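Local coordinates for protein modulator of the activity of Ets CG15085-PA (Drosophila melanogaster, PDB 1SV0) that binds through its SAM domain to the SAM domain of the Ets-family protein Yan and probably relieves Yan repression by promoting its depolymerization, at residues G3-P8 with R73-R78; R12-T15 with K21-I24; D55-R60 with M67-F72. All coordinates share one frame; numbering follows the deposited sequence.

Interaction 1 (G3-P8 with R73-R78); sequences GSDGLP and RVRLAR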
ATOM      1  N   GLY C   3      -8.340  10.536 -17.202  1.00 47.74           N
ATOM      2  CA  GLY C   3      -9.059  11.766 -16.941  1.00 46.20           C
ATOM      3  C   GLY C   3      -8.327  12.921 -17.594  1.00 45.60           C
ATOM      4  O   GLY C   3      -7.320  12.717 -18.276  1.00 42.33           O
ATOM      5  N   SER C   4      -8.825  14.134 -17.389  1.00 47.00           N
ATOM      6  CA  SER C   4      -8.195  15.312 -17.966  1.00 47.90           C
ATOM      7  C   SER C   4      -6.691  15.292 -17.685  1.00 48.18           C
ATOM      8  O   SER C   4      -5.875  15.522 -18.583  1.00 49.01           O
ATOM      9  CB  SER C   4      -8.813  16.581 -17.366  1.00 49.23           C
ATOM     10  OG  SER C   4      -8.278  17.750 -17.961  1.00 52.52           O
ATOM     11  N   ASP C   5      -6.342  14.970 -16.442  1.00 45.73           N
ATOM     12  CA  ASP C   5      -4.956  14.963 -15.969  1.00 44.90           C
ATOM     13  C   ASP C   5      -3.941  13.890 -16.360  1.00 43.84           C
ATOM     14  O   ASP C   5      -2.812  13.928 -15.876  1.00 45.14           O
ATOM     15  CB  ASP C   5      -4.960  15.072 -14.442  1.00 43.52           C
ATOM     16  CG  ASP C   5      -5.814  14.001 -13.776  1.00 42.03           C
ATOM     17  OD1 ASP C   5      -6.055  14.130 -12.557  1.00 43.90           O
ATOM     18  OD2 ASP C   5      -6.238  13.041 -14.455  1.00 38.35           O
ATOM     19  N   GLY C   6      -4.304  12.946 -17.217  1.00 42.19           N
ATOM     20  CA  GLY C   6      -3.341  11.921 -17.581  1.00 42.69           C
ATOM     21  C   GLY C   6      -3.470  10.721 -16.666  1.00 40.00           C
ATOM     22  O   GLY C   6      -2.858   9.678 -16.900  1.00 41.90           O
ATOM     23  N   LEU C   7      -4.276  10.878 -15.621  1.00 38.93           N
ATOM     24  CA  LEU C   7      -4.500   9.813 -14.651  1.00 38.16           C
ATOM     25  C   LEU C   7      -5.771   9.020 -14.938  1.00 37.39           C
ATOM     26  O   LEU C   7      -6.815   9.581 -15.275  1.00 36.08           O
ATOM     27  CB  LEU C   7      -4.577  10.382 -13.230  1.00 37.90           C
ATOM     28  CG  LEU C   7      -3.323  11.100 -12.721  1.00 40.06           C
ATOM     29  CD1 LEU C   7      -3.575  11.612 -11.318  1.00 39.00           C
ATOM     30  CD2 LEU C   7      -2.130  10.153 -12.740  1.00 40.68           C
ATOM     31  N   PRO C   8      -5.693   7.692 -14.806  1.00 36.67           N
ATOM     32  CA  PRO C   8      -6.869   6.856 -15.058  1.00 36.79           C
ATOM     33  C   PRO C   8      -8.005   7.284 -14.131  1.00 36.95           C
ATOM     34  O   PRO C   8      -7.783   7.571 -12.951  1.00 37.08           O
ATOM     35  CB  PRO C   8      -6.400   5.436 -14.753  1.00 36.47           C
ATOM     36  CG  PRO C   8      -4.926   5.498 -14.598  1.00 35.11           C
ATOM     37  CD  PRO C   8      -4.480   6.915 -14.499  1.00 35.73           C
ATOM     38  N   ARG C  73     -10.204   9.586  -1.857  1.00 35.43           N
ATOM     39  CA  ARG C  73     -11.527   9.048  -1.542  1.00 37.67           C
ATOM     40  C   ARG C  73     -12.590   9.530  -2.531  1.00 37.48           C
ATOM     41  O   ARG C  73     -13.459   8.761  -2.946  1.00 34.80           O
ATOM     42  CB  ARG C  73     -11.931   9.450  -0.117  1.00 40.78           C
ATOM     43  CG  ARG C  73     -11.834   8.326   0.891  1.00 47.56           C
ATOM     44  CD  ARG C  73     -10.490   7.647   0.830  1.00 51.57           C
ATOM     45  NE  ARG C  73     -10.454   6.433   1.637  1.00 58.02           N
ATOM     46  CZ  ARG C  73     -11.229   5.371   1.439  1.00 60.20           C
ATOM     47  NH1 ARG C  73     -12.116   5.357   0.453  1.00 61.52           N
ATOM     48  NH2 ARG C  73     -11.114   4.314   2.232  1.00 62.42           N
ATOM     49  N   VAL C  74     -12.522  10.809  -2.892  1.00 36.92           N
ATOM     50  CA  VAL C  74     -13.467  11.384  -3.838  1.00 38.38           C
ATOM     51  C   VAL C  74     -13.335  10.673  -5.181  1.00 38.65           C
ATOM     52  O   VAL C  74     -14.335  10.289  -5.792  1.00 37.50           O
ATOM     53  CB  VAL C  74     -13.202  12.888  -4.053  1.00 39.75           C
ATOM     54  CG1 VAL C  74     -14.113  13.423  -5.152  1.00 41.02           C
ATOM     55  CG2 VAL C  74     -13.425  13.648  -2.752  1.00 40.77           C
ATOM     56  N   ARG C  75     -12.097  10.503  -5.637  1.00 36.95           N
ATOM     57  CA  ARG C  75     -11.843   9.831  -6.903  1.00 36.01           C
ATOM     58  C   ARG C  75     -12.349   8.392  -6.857  1.00 36.80           C
ATOM     59  O   ARG C  75     -12.989   7.918  -7.798  1.00 35.16           O
ATOM     60  CB  ARG C  75     -10.345   9.852  -7.230  1.00 33.97           C
ATOM     61  CG  ARG C  75      -9.826  11.211  -7.687  1.00 34.58           C
ATOM     62  CD  ARG C  75      -8.308  11.216  -7.804  1.00 32.42           C
ATOM     63  NE  ARG C  75      -7.788  12.522  -8.201  1.00 33.90           N
ATOM     64  CZ  ARG C  75      -7.540  12.893  -9.455  1.00 35.92           C
ATOM     65  NH1 ARG C  75      -7.760  12.059 -10.464  1.00 33.29           N
ATOM     66  NH2 ARG C  75      -7.064  14.108  -9.699  1.00 38.23           N
ATOM     67  N   LEU C  76     -12.072   7.703  -5.755  1.00 36.71           N
ATOM     68  CA  LEU C  76     -12.505   6.322  -5.604  1.00 38.15           C
ATOM     69  C   LEU C  76     -14.035   6.235  -5.564  1.00 39.61           C
ATOM     70  O   LEU C  76     -14.637   5.391  -6.229  1.00 39.03           O
ATOM     71  CB  LEU C  76     -11.913   5.724  -4.326  1.00 37.32           C
ATOM     72  CG  LEU C  76     -12.287   4.271  -4.004  1.00 38.19           C
ATOM     73  CD1 LEU C  76     -11.851   3.352  -5.139  1.00 38.06           C
ATOM     74  CD2 LEU C  76     -11.621   3.857  -2.698  1.00 39.29           C
ATOM     75  N   ALA C  77     -14.655   7.116  -4.791  1.00 42.00           N
ATOM     76  CA  ALA C  77     -16.110   7.126  -4.668  1.00 46.26           C
ATOM     77  C   ALA C  77     -16.789   7.190  -6.029  1.00 47.70           C
ATOM     78  O   ALA C  77     -17.567   6.301  -6.373  1.00 48.33           O
ATOM     79  CB  ALA C  77     -16.560   8.301  -3.801  1.00 45.46           C
ATOM     80  N   ARG C  78     -16.485   8.222  -6.812  1.00 50.54           N
ATOM     81  CA  ARG C  78     -17.115   8.356  -8.121  1.00 54.92           C
ATOM     82  C   ARG C  78     -16.817   7.158  -9.013  1.00 55.77           C
ATOM     83  O   ARG C  78     -17.652   6.762  -9.825  1.00 55.83           O
ATOM     84  CB  ARG C  78     -16.681   9.653  -8.818  1.00 57.94           C
ATOM     85  CG  ARG C  78     -15.267   9.654  -9.363  1.00 62.55           C
ATOM     86  CD  ARG C  78     -15.014  10.840 -10.303  1.00 67.21           C
ATOM     87  NE  ARG C  78     -14.943  12.135  -9.623  1.00 70.85           N
ATOM     88  CZ  ARG C  78     -15.993  12.859  -9.238  1.00 72.53           C
ATOM     89  NH1 ARG C  78     -17.228  12.426  -9.462  1.00 74.26           N
ATOM     90  NH2 ARG C  78     -15.806  14.022  -8.629  1.00 72.69           N
TER
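D5 and R75 meet head-on in a salt bridge that ties the N-terminal arm of this SAM domain to its long C-terminal helix, 65-80. The two side chains reach out from opposite directions, one from a type I beta turn spanning G3 to G6, the other from the helix surface. Their flat groups lie almost in one plane, carboxylate and guanidinium being 14° apart. One oxygen does all the bridging: R75 NH2 donates to D5 OD1 over 3.0 Å, nearly in line with the C-O bond, while R75 NH1 adds a weak bond of 3.4 Å to the same D5 OD1. The arginine can span the gap because its chain is stretched out from CG to NE. Partway along, R75 packs on W14 and W22, and its NE makes a salt bridge with D71, so two carboxylates hold the head, which is unlikely to turn freely. L7 approaches differently, laying its CD1 over one face of the guanidinium, 4.3 Å from R75 NH1, so that an apolar methyl covers the group that D5 holds by its edge. The arm is braced within itself: G6 N bonds to G3 O, and G3 N reaches L7 O. G6 adopts backbone angles at which a CB would run into the carbonyl oxygen of D5. With CG of D5 set between its own backbone N and carbonyl carbon (chi1 54°), the second oxygen folds back to form an Asx turn, L7 N donating to D5 OD2 at 3.1 Å from well above the carboxylate plane.

Interaction 2 (R12-T15 with K21-I24); sequences RDWT and KWLI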
ATOM      1  N   ARG C  12      -8.232   2.700  -8.692  1.00 36.27           N
ATOM      2  CA  ARG C  12      -7.838   1.314  -8.475  1.00 36.38           C
ATOM      3  C   ARG C  12      -6.976   0.801  -9.621  1.00 35.00           C
ATOM      4  O   ARG C  12      -6.318  -0.228  -9.501  1.00 34.58           O
ATOM      5  CB  ARG C  12      -9.085   0.440  -8.299  1.00 37.99           C
ATOM      6  CG  ARG C  12      -9.851   0.755  -7.026  1.00 39.02           C
ATOM      7  CD  ARG C  12     -11.199   0.040  -6.972  1.00 43.27           C
ATOM      8  NE  ARG C  12     -12.094   0.492  -8.033  1.00 45.37           N
ATOM      9  CZ  ARG C  12     -13.377   0.149  -8.128  1.00 47.81           C
ATOM     10  NH1 ARG C  12     -13.918  -0.655  -7.222  1.00 47.92           N
ATOM     11  NH2 ARG C  12     -14.121   0.618  -9.124  1.00 47.73           N
ATOM     12  N   ASP C  13      -6.970   1.520 -10.737  1.00 34.92           N
ATOM     13  CA  ASP C  13      -6.153   1.116 -11.871  1.00 34.73           C
ATOM     14  C   ASP C  13      -4.800   1.832 -11.840  1.00 32.81           C
ATOM     15  O   ASP C  13      -3.958   1.607 -12.702  1.00 31.38           O
ATOM     16  CB  ASP C  13      -6.850   1.440 -13.198  1.00 37.62           C
ATOM     17  CG  ASP C  13      -8.150   0.677 -13.381  1.00 41.80           C
ATOM     18  OD1 ASP C  13      -8.297  -0.409 -12.779  1.00 43.24           O
ATOM     19  OD2 ASP C  13      -9.016   1.159 -14.147  1.00 43.60           O
ATOM     20  N   TRP C  14      -4.591   2.681 -10.841  1.00 30.87           N
ATOM     21  CA  TRP C  14      -3.340   3.436 -10.744  1.00 29.24           C
ATOM     22  C   TRP C  14      -2.102   2.599 -10.426  1.00 29.04           C
ATOM     23  O   TRP C  14      -2.106   1.780  -9.504  1.00 29.51           O
ATOM     24  CB  TRP C  14      -3.462   4.537  -9.679  1.00 28.07           C
ATOM     25  CG  TRP C  14      -4.336   5.706 -10.050  1.00 27.40           C
ATOM     26  CD1 TRP C  14      -5.069   5.864 -11.199  1.00 29.37           C
ATOM     27  CD2 TRP C  14      -4.573   6.881  -9.261  1.00 28.01           C
ATOM     28  NE1 TRP C  14      -5.743   7.064 -11.170  1.00 27.06           N
ATOM     29  CE2 TRP C  14      -5.458   7.707  -9.995  1.00 27.37           C
ATOM     30  CE3 TRP C  14      -4.125   7.317  -8.004  1.00 27.45           C
ATOM     31  CZ2 TRP C  14      -5.904   8.945  -9.512  1.00 28.72           C
ATOM     32  CZ3 TRP C  14      -4.570   8.550  -7.523  1.00 28.72           C
ATOM     33  CH2 TRP C  14      -5.451   9.349  -8.277  1.00 28.77           C
ATOM     34  N   THR C  15      -1.041   2.801 -11.196  1.00 26.63           N
ATOM     35  CA  THR C  15       0.219   2.105 -10.930  1.00 27.24           C
ATOM     36  C   THR C  15       0.949   3.020  -9.948  1.00 25.03           C
ATOM     37  O   THR C  15       0.403   4.040  -9.530  1.00 22.40           O
ATOM     38  CB  THR C  15       1.080   1.998 -12.185  1.00 27.97           C
ATOM     39  OG1 THR C  15       1.342   3.322 -12.671  1.00 27.86           O
ATOM     40  CG2 THR C  15       0.359   1.174 -13.271  1.00 31.29           C
ATOM     41  N   LYS C  21       2.473  10.820  -9.935  1.00 22.37           N
ATOM     42  CA  LYS C  21       2.020  11.954 -10.728  1.00 24.67           C
ATOM     43  C   LYS C  21       0.875  12.668 -10.001  1.00 24.99           C
ATOM     44  O   LYS C  21       0.817  13.902  -9.985  1.00 24.35           O
ATOM     45  CB  LYS C  21       1.597  11.485 -12.128  1.00 24.61           C
ATOM     46  CG  LYS C  21       2.789  11.396 -13.088  1.00 28.69           C
ATOM     47  CD  LYS C  21       2.618  10.359 -14.179  1.00 32.61           C
ATOM     48  CE  LYS C  21       1.264  10.398 -14.860  1.00 35.71           C
ATOM     49  NZ  LYS C  21       1.153   9.281 -15.856  1.00 34.50           N
ATOM     50  N   TRP C  22      -0.024  11.892  -9.395  1.00 22.10           N
ATOM     51  CA  TRP C  22      -1.143  12.456  -8.628  1.00 23.36           C
ATOM     52  C   TRP C  22      -0.618  13.252  -7.430  1.00 23.13           C
ATOM     53  O   TRP C  22      -1.156  14.303  -7.084  1.00 22.13           O
ATOM     54  CB  TRP C  22      -2.063  11.335  -8.121  1.00 22.45           C
ATOM     55  CG  TRP C  22      -3.034  11.762  -7.047  1.00 23.93           C
ATOM     56  CD1 TRP C  22      -4.116  12.606  -7.189  1.00 24.35           C
ATOM     57  CD2 TRP C  22      -3.025  11.355  -5.672  1.00 22.96           C
ATOM     58  NE1 TRP C  22      -4.771  12.738  -5.991  1.00 22.06           N
ATOM     59  CE2 TRP C  22      -4.129  11.983  -5.043  1.00 25.06           C
ATOM     60  CE3 TRP C  22      -2.196  10.516  -4.908  1.00 23.48           C
ATOM     61  CZ2 TRP C  22      -4.425  11.796  -3.678  1.00 25.03           C
ATOM     62  CZ3 TRP C  22      -2.492  10.326  -3.544  1.00 24.55           C
ATOM     63  CH2 TRP C  22      -3.600  10.968  -2.950  1.00 25.21           C
ATOM     64  N   LEU C  23       0.431  12.741  -6.789  1.00 22.75           N
ATOM     65  CA  LEU C  23       1.006  13.421  -5.629  1.00 23.85           C
ATOM     66  C   LEU C  23       1.619  14.755  -6.046  1.00 24.08           C
ATOM     67  O   LEU C  23       1.458  15.767  -5.360  1.00 21.06           O
ATOM     68  CB  LEU C  23       2.072  12.540  -4.966  1.00 24.17           C
ATOM     69  CG  LEU C  23       1.540  11.352  -4.156  1.00 25.69           C
ATOM     70  CD1 LEU C  23       2.704  10.439  -3.743  1.00 25.86           C
ATOM     71  CD2 LEU C  23       0.806  11.874  -2.920  1.00 24.27           C
ATOM     72  N   ILE C  24       2.336  14.745  -7.167  1.00 23.98           N
ATOM     73  CA  ILE C  24       2.953  15.964  -7.681  1.00 25.95           C
ATOM     74  C   ILE C  24       1.861  16.994  -8.018  1.00 25.25           C
ATOM     75  O   ILE C  24       1.996  18.173  -7.693  1.00 26.09           O
ATOM     76  CB  ILE C  24       3.807  15.662  -8.941  1.00 25.90           C
ATOM     77  CG1 ILE C  24       5.070  14.902  -8.526  1.00 26.14           C
ATOM     78  CG2 ILE C  24       4.169  16.964  -9.667  1.00 24.93           C
ATOM     79  CD1 ILE C  24       5.882  14.392  -9.695  1.00 32.10           C
TER
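W22 offers one face of its indole to the far corner of W14, the two side chains crossing at about a right angle. Followed outward from helix 16-30, W22 CB comes first, 3.8 Å from W14 CZ3. At W22 CG the approach is tightest: W14 CZ3 and CH2 both lie 3.6 Å away. Beyond it the ring divides the corner between its two sides, W22 CD1 facing W14 CH2 at 3.7 Å and W22 CD2 facing W14 CZ3, also at 3.7 Å. Further out, W22 CE3 is 4.0 Å from W14 CZ3, and W22 NE1 has its polar partner in D71 on helix 65-80. The torsion at W22, with CG anti to the backbone N (chi1 165°), sends the indole from the helix into the core, where L7, L49 and R75 also touch it. W14 comes in from the loop before the helix and gives its own NE1 to the carbonyl of P8. The ring planes are inclined at 45°. Carbon against carbon therefore makes this contact: dispersion and burial of aromatic surface would hold the pair, while each indole N-H spends its hydrogen bond on a residue outside the pair, P8 for W14 and D71 for W22.

Interaction 3 (D55-R60 with M67-F72); sequences DMYLCR and MLYRDF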
ATOM      1  N   ASP C  55      -4.912   8.064   8.905  1.00 40.98           N
ATOM      2  CA  ASP C  55      -3.784   7.981   9.820  1.00 41.24           C
ATOM      3  C   ASP C  55      -2.461   7.677   9.116  1.00 39.59           C
ATOM      4  O   ASP C  55      -1.403   8.193   9.490  1.00 36.10           O
ATOM      5  CB  ASP C  55      -4.071   6.887  10.847  1.00 47.82           C
ATOM      6  CG  ASP C  55      -3.192   6.990  12.059  1.00 52.79           C
ATOM      7  OD1 ASP C  55      -1.954   7.027  11.895  1.00 55.67           O
ATOM      8  OD2 ASP C  55      -3.745   7.037  13.180  1.00 58.33           O
ATOM      9  N   MET C  56      -2.520   6.823   8.099  1.00 36.36           N
ATOM     10  CA  MET C  56      -1.323   6.444   7.367  1.00 35.56           C
ATOM     11  C   MET C  56      -0.853   7.555   6.432  1.00 33.46           C
ATOM     12  O   MET C  56       0.330   7.657   6.127  1.00 32.91           O
ATOM     13  CB  MET C  56      -1.595   5.144   6.617  1.00 37.18           C
ATOM     14  CG  MET C  56      -1.985   4.021   7.580  1.00 37.66           C
ATOM     15  SD  MET C  56      -2.728   2.590   6.804  1.00 40.60           S
ATOM     16  CE  MET C  56      -1.296   1.851   6.065  1.00 36.65           C
ATOM     17  N   TYR C  57      -1.782   8.396   5.992  1.00 32.73           N
ATOM     18  CA  TYR C  57      -1.445   9.522   5.128  1.00 32.66           C
ATOM     19  C   TYR C  57      -0.759  10.592   5.981  1.00 34.19           C
ATOM     20  O   TYR C  57       0.306  11.095   5.628  1.00 33.48           O
ATOM     21  CB  TYR C  57      -2.705  10.135   4.509  1.00 30.50           C
ATOM     22  CG  TYR C  57      -3.250   9.414   3.303  1.00 32.24           C
ATOM     23  CD1 TYR C  57      -4.142   8.350   3.439  1.00 32.18           C
ATOM     24  CD2 TYR C  57      -2.911   9.830   2.015  1.00 33.19           C
ATOM     25  CE1 TYR C  57      -4.694   7.720   2.322  1.00 32.19           C
ATOM     26  CE2 TYR C  57      -3.454   9.210   0.890  1.00 35.78           C
ATOM     27  CZ  TYR C  57      -4.347   8.157   1.052  1.00 35.22           C
ATOM     28  OH  TYR C  57      -4.906   7.562  -0.055  1.00 36.44           O
ATOM     29  N   LEU C  58      -1.384  10.931   7.106  1.00 35.71           N
ATOM     30  CA  LEU C  58      -0.855  11.947   8.012  1.00 37.63           C
ATOM     31  C   LEU C  58       0.523  11.584   8.529  1.00 39.35           C
ATOM     32  O   LEU C  58       1.363  12.456   8.757  1.00 39.21           O
ATOM     33  CB  LEU C  58      -1.802  12.143   9.189  1.00 38.27           C
ATOM     34  CG  LEU C  58      -3.182  12.687   8.826  1.00 38.96           C
ATOM     35  CD1 LEU C  58      -4.056  12.713  10.062  1.00 41.06           C
ATOM     36  CD2 LEU C  58      -3.037  14.083   8.237  1.00 40.10           C
ATOM     37  N   CYS C  59       0.751  10.287   8.708  1.00 40.06           N
ATOM     38  CA  CYS C  59       2.029   9.793   9.198  1.00 41.47           C
ATOM     39  C   CYS C  59       3.147  10.136   8.214  1.00 39.24           C
ATOM     40  O   CYS C  59       4.269  10.462   8.604  1.00 37.27           O
ATOM     41  CB  CYS C  59       1.953   8.277   9.385  1.00 45.27           C
ATOM     42  SG  CYS C  59       3.473   7.536   9.971  1.00 57.58           S
ATOM     43  N   ARG C  60       2.820  10.070   6.931  1.00 36.88           N
ATOM     44  CA  ARG C  60       3.780  10.351   5.878  1.00 37.16           C
ATOM     45  C   ARG C  60       3.838  11.850   5.587  1.00 36.14           C
ATOM     46  O   ARG C  60       4.907  12.419   5.409  1.00 35.34           O
ATOM     47  CB  ARG C  60       3.377   9.568   4.620  1.00 37.29           C
ATOM     48  CG  ARG C  60       2.853   8.162   4.945  1.00 38.55           C
ATOM     49  CD  ARG C  60       2.271   7.452   3.726  1.00 38.74           C
ATOM     50  NE  ARG C  60       2.970   6.201   3.440  1.00 35.47           N
ATOM     51  CZ  ARG C  60       2.845   5.091   4.163  1.00 35.06           C
ATOM     52  NH1 ARG C  60       2.038   5.071   5.215  1.00 34.27           N
ATOM     53  NH2 ARG C  60       3.545   4.013   3.849  1.00 33.27           N
ATOM     54  N   MET C  67      -5.627  16.287   2.873  1.00 31.75           N
ATOM     55  CA  MET C  67      -6.135  16.665   1.558  1.00 33.31           C
ATOM     56  C   MET C  67      -5.874  15.546   0.560  1.00 31.01           C
ATOM     57  O   MET C  67      -6.647  15.358  -0.376  1.00 29.86           O
ATOM     58  CB  MET C  67      -5.488  17.965   1.069  1.00 34.63           C
ATOM     59  CG  MET C  67      -5.843  19.178   1.915  1.00 39.80           C
ATOM     60  SD  MET C  67      -7.610  19.229   2.307  1.00 44.38           S
ATOM     61  CE  MET C  67      -8.352  19.503   0.685  1.00 38.54           C
ATOM     62  N   LEU C  68      -4.772  14.820   0.754  1.00 29.26           N
ATOM     63  CA  LEU C  68      -4.435  13.693  -0.117  1.00 28.06           C
ATOM     64  C   LEU C  68      -5.478  12.597   0.095  1.00 28.75           C
ATOM     65  O   LEU C  68      -6.029  12.034  -0.866  1.00 26.91           O
ATOM     66  CB  LEU C  68      -3.043  13.128   0.223  1.00 25.70           C
ATOM     67  CG  LEU C  68      -1.836  14.051   0.054  1.00 25.77           C
ATOM     68  CD1 LEU C  68      -0.543  13.289   0.368  1.00 24.52           C
ATOM     69  CD2 LEU C  68      -1.808  14.593  -1.369  1.00 25.35           C
ATOM     70  N   TYR C  69      -5.737  12.294   1.367  1.00 29.85           N
ATOM     71  CA  TYR C  69      -6.712  11.267   1.731  1.00 30.61           C
ATOM     72  C   TYR C  69      -8.072  11.627   1.153  1.00 31.66           C
ATOM     73  O   TYR C  69      -8.727  10.826   0.495  1.00 30.80           O
ATOM     74  CB  TYR C  69      -6.836  11.173   3.254  1.00 33.12           C
ATOM     75  CG  TYR C  69      -7.923  10.226   3.725  1.00 34.95           C
ATOM     76  CD1 TYR C  69      -7.729   8.848   3.704  1.00 37.38           C
ATOM     77  CD2 TYR C  69      -9.154  10.713   4.173  1.00 35.93           C
ATOM     78  CE1 TYR C  69      -8.734   7.968   4.121  1.00 39.33           C
ATOM     79  CE2 TYR C  69     -10.168   9.843   4.589  1.00 38.73           C
ATOM     80  CZ  TYR C  69      -9.949   8.473   4.561  1.00 39.27           C
ATOM     81  OH  TYR C  69     -10.936   7.610   4.977  1.00 41.97           O
ATOM     82  N   ARG C  70      -8.484  12.858   1.415  1.00 33.88           N
ATOM     83  CA  ARG C  70      -9.768  13.362   0.956  1.00 37.25           C
ATOM     84  C   ARG C  70      -9.917  13.263  -0.563  1.00 37.10           C
ATOM     85  O   ARG C  70     -10.926  12.759  -1.059  1.00 36.65           O
ATOM     86  CB  ARG C  70      -9.914  14.809   1.412  1.00 40.82           C
ATOM     87  CG  ARG C  70     -11.302  15.397   1.284  1.00 48.81           C
ATOM     88  CD  ARG C  70     -11.355  16.726   2.030  1.00 52.29           C
ATOM     89  NE  ARG C  70     -10.971  16.561   3.432  1.00 56.25           N
ATOM     90  CZ  ARG C  70     -10.833  17.563   4.296  1.00 58.62           C
ATOM     91  NH1 ARG C  70     -11.042  18.816   3.906  1.00 59.58           N
ATOM     92  NH2 ARG C  70     -10.493  17.313   5.554  1.00 58.44           N
ATOM     93  N   ASP C  71      -8.910  13.738  -1.291  1.00 34.17           N
ATOM     94  CA  ASP C  71      -8.930  13.716  -2.750  1.00 33.79           C
ATOM     95  C   ASP C  71      -8.990  12.300  -3.319  1.00 33.23           C
ATOM     96  O   ASP C  71      -9.731  12.043  -4.274  1.00 30.88           O
ATOM     97  CB  ASP C  71      -7.699  14.452  -3.295  1.00 34.77           C
ATOM     98  CG  ASP C  71      -7.760  14.669  -4.795  1.00 37.81           C
ATOM     99  OD1 ASP C  71      -7.273  13.801  -5.556  1.00 39.01           O
ATOM    100  OD2 ASP C  71      -8.301  15.715  -5.214  1.00 38.67           O
ATOM    101  N   PHE C  72      -8.222  11.379  -2.736  1.00 31.26           N
ATOM    102  CA  PHE C  72      -8.227   9.997  -3.216  1.00 32.34           C
ATOM    103  C   PHE C  72      -9.604   9.354  -3.020  1.00 33.81           C
ATOM    104  O   PHE C  72     -10.108   8.660  -3.908  1.00 32.88           O
ATOM    105  CB  PHE C  72      -7.169   9.153  -2.495  1.00 30.36           C
ATOM    106  CG  PHE C  72      -6.961   7.799  -3.111  1.00 31.41           C
ATOM    107  CD1 PHE C  72      -6.157   7.648  -4.236  1.00 30.89           C
ATOM    108  CD2 PHE C  72      -7.592   6.674  -2.584  1.00 30.53           C
ATOM    109  CE1 PHE C  72      -5.980   6.399  -4.828  1.00 33.38           C
ATOM    110  CE2 PHE C  72      -7.419   5.414  -3.170  1.00 31.76           C
ATOM    111  CZ  PHE C  72      -6.615   5.277  -4.290  1.00 31.22           C
TER
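Y57 lays its ring over the backbone of Y69, whose CA sits 3.8 Å above the middle of the ring plane. Y69 CB makes a CH-pi contact with the same face, 4.0 Å from the ring centroid. Because the Y69 side chain leaves CA on the side opposite its backbone N (chi1 174°), its ring runs on past this face and turns an edge to it, giving an offset edge-to-face pair with planes at 76° and Y69 CD1 at 3.5 Å from Y57 CE1. Beside it, L68 CB packs 3.8 Å from Y57 CD2, and at the tip Y57 OH rests 3.7 Å from F72 CB. Replacing Y57 by an alanine would remove the ring and is likely to leave Y69 CB and CD1 without the face they rest on, with a gap opened beside L68 and F72. Further out, L49 touches both Y57 and F72, M52 also packs on Y57, and L23 and M26 of helix 16-30 back L68. The axes of segments 55-60 and 67-72 approach to 9.3 Å with their N-to-C directions 140° apart. From helix 54-60, R60 forms a salt bridge with D63 of the Yan chain. Here the short helix 54-60 packs against the long C-terminal helix, an arrangement typical of the five-helix SAM bundle.

Helix 65-80 unites the set: interactions 1 and 3 lie on successive turns of it, their centres about 16 Å apart on opposite sides of the chain's centre. Interaction 2 has its centre about 9 Å from that of interaction 1 and about 14 Å from that of interaction 3. Along the sequence interaction 1 brackets the others, joining segments near the two ends of the chain, and interaction 2 closes before interaction 3 begins. D71, on segment 67-72, links them through OD1, which serves both W22 NE1 and R75 NE, and W14 packs on R75 and F72. One SAM core thus carries the N-terminal arm on one flank and, on the other, helix 54-60, one of the parts that touch Yan.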